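Local structure of V-type ATP synthase alpha chain (Thermoplasma volcanium, 4O1S) at residues E106-A110 / S111-V115; K18-I22 / K23-S27; I46-K49 / D50-I54. The protein is an intein set in the A subunit of an archaeal V-type ATPase, a mostly beta-stranded splicing domain of the hedgehog-intein (Hint) kind. One frame throughout, in Å; residues are numbered along the deposited sequence.

Contact 1: E106-A110 / S111-V115; sequences EEVMA and SNLKV. With SO4 (sulfate ion), chain G.
A type I beta turn closes the C-terminal end of edge strand 104-109, and Met109 O is the acceptor round which it folds. Asn112 N reaches this oxygen at 2.6 Å, lying 53° above the plane of the carbonyl. Leu113 N, 2.9 Å from the same Met109 O, approaches almost in line with the C=O bond (166°). Two N-H groups therefore share one oxygen from different directions, and a further, weak bond runs from Leu113 N to Ala110 O.

Two apolar side chains cover one flank of the turn. Val108 CG1 sits between its own backbone N and carbonyl carbon (chi1 65°), which aims it at Leu113. The two side chains cross at about a right angle, Val108 CG1 coming to 3.6 Å from Leu113 CD1, while the other methyl, Val108 CG2, lies 3.7 Å from Asn112 CB. Both Val108 and Leu113 also rest on Val99 of the antiparallel neighbour 96-101. Backbone bonds from Ala110 to His95, in the Thr-x-x-His motif familiar from inteins, and from Ser111 to Pro93 continue the pairing into the turn.

A sulfate ion, probably from the crystallisation liquor, sits beside the end of the strand, against Met109. Met109 N donates a nearly straight hydrogen bond to sulfate O4 at 2.8 Å, and the Met109 side chain begins alongside the ion, with CB 3.2 Å from the same O4. A bend at chi3 places the terminal methyl beside the Asn112 side chain, which points the same way, with Met109 CE also 3.9 Å from Ser111 OG.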
loop_
_atom_site.group_PDB
_atom_site.type_symbol
_atom_site.label_atom_id
_atom_site.label_comp_id
_atom_site.label_asym_id
_atom_site.label_seq_id
_atom_site.Cartn_x
_atom_site.Cartn_y
_atom_site.Cartn_z
ATOM N N GLU A 106 -1.433 15.279 7.530
ATOM C CA GLU A 106 -2.776 14.906 7.093
ATOM C C GLU A 106 -2.817 13.875 6.007
ATOM O O GLU A 106 -1.838 13.708 5.275
ATOM C CB GLU A 106 -3.588 16.119 6.696
ATOM C CG GLU A 106 -2.828 17.121 5.908
ATOM C CD GLU A 106 -3.531 18.455 5.917
ATOM O OE1 GLU A 106 -3.857 18.953 4.808
ATOM O OE2 GLU A 106 -3.751 18.996 7.037
ATOM N N GLU A 107 -3.941 13.153 5.957
ATOM C CA GLU A 107 -4.183 12.149 4.928
ATOM C C GLU A 107 -4.553 12.885 3.643
ATOM O O GLU A 107 -5.328 13.841 3.662
ATOM C CB GLU A 107 -5.327 11.229 5.330
ATOM C CG GLU A 107 -5.158 10.549 6.675
ATOM C CD GLU A 107 -6.349 9.647 7.035
ATOM O OE1 GLU A 107 -7.293 9.510 6.208
ATOM O OE2 GLU A 107 -6.338 9.080 8.159
ATOM N N VAL A 108 -3.997 12.459 2.520
ATOM C CA VAL A 108 -4.379 13.074 1.265
ATOM C C VAL A 108 -4.537 12.007 0.188
ATOM O O VAL A 108 -3.793 11.026 0.148
ATOM C CB VAL A 108 -3.368 14.156 0.828
ATOM C CG1 VAL A 108 -2.055 13.521 0.553
ATOM C CG2 VAL A 108 -3.839 14.858 -0.442
ATOM N N MET A 109 -5.533 12.197 -0.667
ATOM C CA MET A 109 -5.765 11.295 -1.772
ATOM C C MET A 109 -4.710 11.505 -2.813
ATOM O O MET A 109 -4.278 12.638 -3.083
ATOM C CB MET A 109 -7.148 11.515 -2.381
ATOM C CG MET A 109 -8.256 11.061 -1.450
ATOM S SD MET A 109 -9.800 10.861 -2.336
ATOM C CE MET A 109 -10.047 12.566 -2.791
ATOM N N ALA A 110 -4.297 10.395 -3.395
ATOM C CA ALA A 110 -3.349 10.421 -4.483
ATOM C C ALA A 110 -3.754 11.493 -5.523
ATOM O O ALA A 110 -2.929 12.274 -6.030
ATOM C CB ALA A 110 -3.265 9.021 -5.095
ATOM N N SER A 111 -5.046 11.576 -5.793
ATOM C CA SER A 111 -5.533 12.560 -6.746
ATOM C C SER A 111 -5.453 13.998 -6.236
ATOM O O SER A 111 -5.674 14.913 -7.008
ATOM C CB SER A 111 -6.960 12.230 -7.157
ATOM O OG SER A 111 -7.809 12.266 -6.028
ATOM N N ASN A 112 -5.140 14.219 -4.957
ATOM C CA ASN A 112 -4.987 15.609 -4.481
ATOM C C ASN A 112 -3.560 15.959 -4.115
ATOM O O ASN A 112 -3.222 17.121 -3.863
ATOM C CB ASN A 112 -5.906 15.916 -3.306
ATOM C CG ASN A 112 -7.361 15.889 -3.693
ATOM O OD1 ASN A 112 -7.731 16.302 -4.797
ATOM N ND2 ASN A 112 -8.197 15.378 -2.800
ATOM N N LEU A 113 -2.729 14.930 -4.067
ATOM C CA LEU A 113 -1.307 15.126 -3.921
ATOM C C LEU A 113 -0.742 16.134 -4.951
ATOM O O LEU A 113 -1.141 16.152 -6.129
ATOM C CB LEU A 113 -0.640 13.775 -4.066
ATOM C CG LEU A 113 0.706 13.634 -3.387
ATOM C CD1 LEU A 113 0.539 13.949 -1.904
ATOM C CD2 LEU A 113 1.212 12.203 -3.640
ATOM N N LYS A 114 0.171 16.987 -4.493
ATOM C CA LYS A 114 0.867 17.926 -5.371
ATOM C C LYS A 114 2.350 17.617 -5.352
ATOM O O LYS A 114 2.875 17.180 -4.331
ATOM C CB LYS A 114 0.693 19.368 -4.901
ATOM C CG LYS A 114 -0.686 19.734 -4.356
ATOM C CD LYS A 114 -1.792 19.677 -5.413
ATOM C CE LYS A 114 -3.159 20.075 -4.816
ATOM N NZ LYS A 114 -4.300 19.777 -5.737
ATOM N N VAL A 115 3.035 17.840 -6.469
ATOM C CA VAL A 115 4.485 17.803 -6.424
ATOM C C VAL A 115 4.905 18.827 -5.391
ATOM O O VAL A 115 4.228 19.851 -5.191
ATOM C CB VAL A 115 5.141 18.122 -7.772
ATOM C CG1 VAL A 115 4.600 17.188 -8.831
ATOM C CG2 VAL A 115 4.911 19.583 -8.159
HETATM S S SO4 G . -8.379 14.336 0.753
HETATM O O1 SO4 G . -8.008 15.665 1.264
HETATM O O2 SO4 G . -8.122 13.291 1.754
HETATM O O3 SO4 G . -9.818 14.280 0.462
HETATM O O4 SO4 G . -7.576 14.094 -0.453
#

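Contact 2: K18-I22 / K23-S27; sequences KTIKI and KDLYS
Strand 19-21 runs into the helix that starts at Ile22 almost at a right angle, the two short axes making 83° and approaching to 6.4 Å, and the first helical bonds are made straight away. Leu25 N points at Lys21 O over 3.1 Å along a nearly straight line (170°), while Asp24 N makes only a weak bond to that carbonyl. One residue on, Tyr26 N is bonded to Ile22 O at 2.9 Å.

Lys21 is the N-cap of helix 22-31 and Asp24 its third helical residue, N3. The Asp24 carboxylate reaches the N-cap N-H only through a water, which accepts from Lys21 N and donates to Asp24 OD2, so one half of a capping box is bridged and no true box forms. A second water accepts a hydrogen bond from Lys21 NZ and donates to Asp24 OD2 as well, so this oxygen receives two water bonds. The Lys21 side chain, extended beyond CG, lies beside that of Asp24 and points the same way, its NZ staying 4.5 Å from OD2, beyond a salt bridge. The other carboxylate oxygen is taken by Lys23, whose chain bends only at chi4 and brings NZ to 2.8 Å from Asp24 OD1, a salt bridge on the syn side but tilted out of the carboxylate plane. A carboxylate with such neighbours near a helix N-terminus would be expected to stay ionised.

On the apolar side, Ile20 has CG1 anti to its backbone N (chi1 -166°), which sends CD1 across the first turn to 3.9 Å from Leu25 CB. Tyr26 leads away from this contact, its hydroxyl bonded to Glu44.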
loop_
_atom_site.group_PDB
_atom_site.type_symbol
_atom_site.label_atom_id
_atom_site.label_comp_id
_atom_site.label_asym_id
_atom_site.label_seq_id
_atom_site.Cartn_x
_atom_site.Cartn_y
_atom_site.Cartn_z
ATOM N N LYS A 18 11.354 -11.154 4.001
ATOM C CA LYS A 18 11.116 -11.230 2.564
ATOM C C LYS A 18 10.394 -10.021 1.990
ATOM O O LYS A 18 9.672 -9.297 2.684
ATOM C CB LYS A 18 10.363 -12.509 2.190
ATOM C CG LYS A 18 11.270 -13.632 1.672
ATOM C CD LYS A 18 12.416 -13.933 2.641
ATOM C CE LYS A 18 13.164 -15.208 2.278
ATOM N NZ LYS A 18 13.730 -15.839 3.507
ATOM N N THR A 19 10.620 -9.809 0.705
ATOM C CA THR A 19 9.923 -8.774 -0.016
ATOM C C THR A 19 9.215 -9.489 -1.135
ATOM O O THR A 19 9.788 -10.359 -1.778
ATOM C CB THR A 19 10.898 -7.781 -0.612
ATOM O OG1 THR A 19 11.841 -7.419 0.393
ATOM C CG2 THR A 19 10.181 -6.549 -1.056
ATOM N N ILE A 20 7.967 -9.117 -1.370
ATOM C CA ILE A 20 7.185 -9.745 -2.413
ATOM C C ILE A 20 6.228 -8.745 -3.065
ATOM O O ILE A 20 5.639 -7.876 -2.396
ATOM C CB ILE A 20 6.416 -10.974 -1.860
ATOM C CG1 ILE A 20 5.877 -11.831 -2.995
ATOM C CG2 ILE A 20 5.259 -10.559 -0.947
ATOM C CD1 ILE A 20 5.193 -13.071 -2.494
ATOM N N LYS A 21 6.112 -8.849 -4.383
ATOM C CA LYS A 21 5.182 -8.019 -5.126
ATOM C C LYS A 21 3.779 -8.487 -4.786
ATOM O O LYS A 21 3.526 -9.697 -4.728
ATOM C CB LYS A 21 5.424 -8.180 -6.620
ATOM C CG LYS A 21 6.699 -7.543 -7.124
ATOM C CD LYS A 21 6.798 -7.730 -8.611
ATOM C CE LYS A 21 8.228 -7.754 -9.083
ATOM N NZ LYS A 21 8.274 -8.487 -10.368
ATOM N N ILE A 22 2.867 -7.546 -4.561
ATOM C CA ILE A 22 1.510 -7.903 -4.139
ATOM C C ILE A 22 0.795 -8.848 -5.131
ATOM O O ILE A 22 0.078 -9.753 -4.730
ATOM C CB ILE A 22 0.658 -6.664 -3.791
ATOM C CG1 ILE A 22 -0.617 -7.078 -3.052
ATOM C CG2 ILE A 22 0.340 -5.826 -5.035
ATOM C CD1 ILE A 22 -1.231 -5.940 -2.154
ATOM N N LYS A 23 1.033 -8.682 -6.423
ATOM C CA LYS A 23 0.375 -9.556 -7.383
ATOM C C LYS A 23 0.864 -11.003 -7.267
ATOM O O LYS A 23 0.100 -11.941 -7.514
ATOM C CB LYS A 23 0.558 -9.038 -8.808
ATOM C CG LYS A 23 1.935 -9.288 -9.387
ATOM C CD LYS A 23 2.010 -8.652 -10.757
ATOM C CE LYS A 23 3.358 -8.883 -11.400
ATOM N NZ LYS A 23 3.801 -10.271 -11.127
ATOM N N ASP A 24 2.124 -11.189 -6.876
ATOM C CA ASP A 24 2.660 -12.539 -6.723
ATOM C C ASP A 24 2.124 -13.202 -5.462
ATOM O O ASP A 24 1.753 -14.395 -5.465
ATOM C CB ASP A 24 4.191 -12.528 -6.705
ATOM C CG ASP A 24 4.784 -12.078 -8.029
ATOM O OD1 ASP A 24 4.078 -12.210 -9.061
ATOM O OD2 ASP A 24 5.938 -11.582 -8.040
ATOM N N LEU A 25 2.088 -12.414 -4.390
ATOM C CA LEU A 25 1.539 -12.850 -3.118
ATOM C C LEU A 25 0.088 -13.284 -3.302
ATOM O O LEU A 25 -0.317 -14.356 -2.859
ATOM C CB LEU A 25 1.600 -11.699 -2.125
ATOM C CG LEU A 25 0.808 -11.909 -0.837
ATOM C CD1 LEU A 25 1.313 -13.155 -0.125
ATOM C CD2 LEU A 25 0.917 -10.704 0.057
ATOM N N TYR A 26 -0.685 -12.435 -3.963
ATOM C CA TYR A 26 -2.073 -12.727 -4.250
ATOM C C TYR A 26 -2.212 -14.042 -5.011
ATOM O O TYR A 26 -3.042 -14.898 -4.677
ATOM C CB TYR A 26 -2.722 -11.588 -5.059
ATOM C CG TYR A 26 -4.229 -11.769 -5.184
ATOM C CD1 TYR A 26 -5.098 -11.240 -4.222
ATOM C CD2 TYR A 26 -4.781 -12.489 -6.252
ATOM C CE1 TYR A 26 -6.472 -11.418 -4.327
ATOM C CE2 TYR A 26 -6.148 -12.680 -6.356
ATOM C CZ TYR A 26 -6.982 -12.148 -5.392
ATOM O OH TYR A 26 -8.333 -12.346 -5.499
ATOM N N SER A 27 -1.393 -14.195 -6.038
ATOM C CA SER A 27 -1.550 -15.303 -6.955
ATOM C C SER A 27 -1.292 -16.610 -6.230
ATOM O O SER A 27 -1.986 -17.625 -6.437
ATOM C CB SER A 27 -0.554 -15.159 -8.093
ATOM O OG SER A 27 -0.861 -16.083 -9.111
HETATM O O HOH W 1 7.304 -10.792 -6.031
HETATM O O HOH W 2 7.205 -11.046 -10.293
#

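Contact 3: I46-K49 / D50-I54; sequences IHLK and DPIQI
The chain of strand 43-58 runs extended through Leu48, takes helix-like backbone angles at Lys49, and becomes extended again from Asp50, so that 46-49 and 50-54 meet at a corner. This long strand is the shared member of two consecutive hairpins, one with 36-40 and one with 61-75, in the antiparallel part of the intein fold, and the corner is the break within it. Pairing with 61-75 survives on both sides: Leu48 is bonded to Arg68 and Ile52 to Ser67. Four steps along this strand thus correspond to one along its partner, and the intervening residues bow outward.

Contact across the corner is made by packing, without bonds between polar groups. Leu48 points into the inner angle. Its CB lies 3.5 Å from Asp50 O, and its CG is 4.0 Å from the same oxygen, so the root of the side chain sits against the carbonyl just past the corner. With CG beside the backbone N, anti to the carbonyl carbon (chi1 -87°), the leucine leans toward the later strand portion, where Leu48 CD2 approaches Ile52 CB at 4.2 Å. The touch is loose, branch against branch point, but both residues also meet Glu29 of helix 22-31, which packs over this side. Toward the helix, too, Lys49 N is bonded to Asn35 OD1, which holds the backbone where the strand bends, and Asn35 also touches Leu48.

On the outer side Asp50 turns its carboxylate back over the preceding peptide, with OD1 3.7 Å from Lys49 C. The ring of Pro51, which reaches Arg66 with its side chain, follows directly, with CD 3.8 Å from Lys49 O.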
loop_
_atom_site.group_PDB
_atom_site.type_symbol
_atom_site.label_atom_id
_atom_site.label_comp_id
_atom_site.label_asym_id
_atom_site.label_seq_id
_atom_site.Cartn_x
_atom_site.Cartn_y
_atom_site.Cartn_z
ATOM N N ILE A 46 -9.512 -13.003 -1.165
ATOM C CA ILE A 46 -9.041 -14.234 -0.595
ATOM C C ILE A 46 -9.029 -14.067 0.899
ATOM O O ILE A 46 -8.489 -13.095 1.445
ATOM C CB ILE A 46 -7.633 -14.636 -1.065
ATOM C CG1 ILE A 46 -7.463 -14.455 -2.574
ATOM C CG2 ILE A 46 -7.331 -16.079 -0.641
ATOM C CD1 ILE A 46 -6.004 -14.583 -2.981
ATOM N N HIS A 47 -9.643 -15.028 1.562
ATOM C CA HIS A 47 -9.588 -15.065 2.996
ATOM C C HIS A 47 -8.511 -16.080 3.403
ATOM O O HIS A 47 -8.550 -17.253 3.032
ATOM C CB HIS A 47 -10.979 -15.386 3.557
ATOM C CG HIS A 47 -11.055 -15.350 5.049
ATOM N ND1 HIS A 47 -10.209 -14.582 5.818
ATOM C CD2 HIS A 47 -11.855 -16.018 5.918
ATOM C CE1 HIS A 47 -10.499 -14.762 7.095
ATOM N NE2 HIS A 47 -11.493 -15.629 7.181
ATOM N N LEU A 48 -7.531 -15.608 4.148
ATOM C CA LEU A 48 -6.355 -16.398 4.446
ATOM C C LEU A 48 -6.540 -17.247 5.696
ATOM O O LEU A 48 -6.769 -16.708 6.779
ATOM C CB LEU A 48 -5.149 -15.460 4.649
ATOM C CG LEU A 48 -4.330 -15.024 3.429
ATOM C CD1 LEU A 48 -5.081 -15.200 2.118
ATOM C CD2 LEU A 48 -3.923 -13.609 3.617
ATOM N N LYS A 49 -6.414 -18.566 5.550
ATOM C CA LYS A 49 -6.368 -19.451 6.715
ATOM C C LYS A 49 -5.230 -19.056 7.697
ATOM O O LYS A 49 -5.490 -18.884 8.884
ATOM C CB LYS A 49 -6.291 -20.922 6.295
ATOM C CG LYS A 49 -6.050 -21.870 7.455
ATOM C CD LYS A 49 -7.357 -22.388 8.047
ATOM C CE LYS A 49 -7.736 -23.770 7.491
ATOM N NZ LYS A 49 -8.999 -23.769 6.653
ATOM N N ASP A 50 -3.997 -18.892 7.202
ATOM C CA ASP A 50 -2.903 -18.308 7.997
ATOM C C ASP A 50 -2.712 -16.873 7.601
ATOM O O ASP A 50 -2.323 -16.591 6.459
ATOM C CB ASP A 50 -1.554 -18.968 7.723
ATOM C CG ASP A 50 -1.515 -20.415 8.093
ATOM O OD1 ASP A 50 -2.269 -20.832 8.998
ATOM O OD2 ASP A 50 -0.712 -21.143 7.472
ATOM N N PRO A 51 -2.920 -15.956 8.549
ATOM C CA PRO A 51 -2.735 -14.525 8.282
ATOM C C PRO A 51 -1.334 -14.253 7.751
ATOM O O PRO A 51 -0.362 -14.897 8.150
ATOM C CB PRO A 51 -2.890 -13.893 9.663
ATOM C CG PRO A 51 -2.478 -14.992 10.617
ATOM C CD PRO A 51 -3.039 -16.244 9.986
ATOM N N ILE A 52 -1.241 -13.308 6.835
ATOM C CA ILE A 52 0.047 -12.933 6.305
ATOM C C ILE A 52 0.628 -11.962 7.308
ATOM O O ILE A 52 -0.057 -11.050 7.776
ATOM C CB ILE A 52 -0.078 -12.329 4.868
ATOM C CG1 ILE A 52 0.848 -13.056 3.912
ATOM C CG2 ILE A 52 0.241 -10.870 4.818
ATOM C CD1 ILE A 52 0.371 -14.459 3.578
ATOM N N GLN A 53 1.879 -12.174 7.683
ATOM C CA GLN A 53 2.480 -11.297 8.661
ATOM C C GLN A 53 3.312 -10.193 8.023
ATOM O O GLN A 53 4.397 -10.435 7.480
ATOM C CB GLN A 53 3.298 -12.105 9.630
ATOM C CG GLN A 53 2.438 -12.854 10.577
ATOM C CD GLN A 53 3.255 -13.673 11.542
ATOM O OE1 GLN A 53 4.486 -13.607 11.533
ATOM N NE2 GLN A 53 2.579 -14.456 12.385
ATOM N N ILE A 54 2.788 -8.976 8.116
ATOM C CA ILE A 54 3.391 -7.821 7.481
ATOM C C ILE A 54 3.766 -6.743 8.469
ATOM O O ILE A 54 3.533 -6.874 9.667
ATOM C CB ILE A 54 2.410 -7.169 6.515
ATOM C CG1 ILE A 54 0.990 -7.401 7.006
ATOM C CG2 ILE A 54 2.603 -7.721 5.132
ATOM C CD1 ILE A 54 0.096 -6.247 6.718
#

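Overall arrangement
Contacts 2 and 3 are neighbours, their centres 12 Å apart: helix 22-31, started at contact 2, lies along the broken strand of contact 3. Two packing touches join them, Tyr26 O to Ile46 CD1 at 3.4 Å and Leu25 CD1 to Ile52 CD1 at 4.0 Å, one before the corner and one after it. Contact 1 sits on the opposite side of the chain's centre, about 26 Å from contact 2 and 30 Å from contact 3 between centres, and touches neither. It alone of the three has a bound sulfate, and a (4R)-2-methylpentane-2,4-diol molecule, probably from the crystallisation liquor like the sulfate, lies about 5 Å from the Ser111 side chain. All three fall within the intein splicing domain.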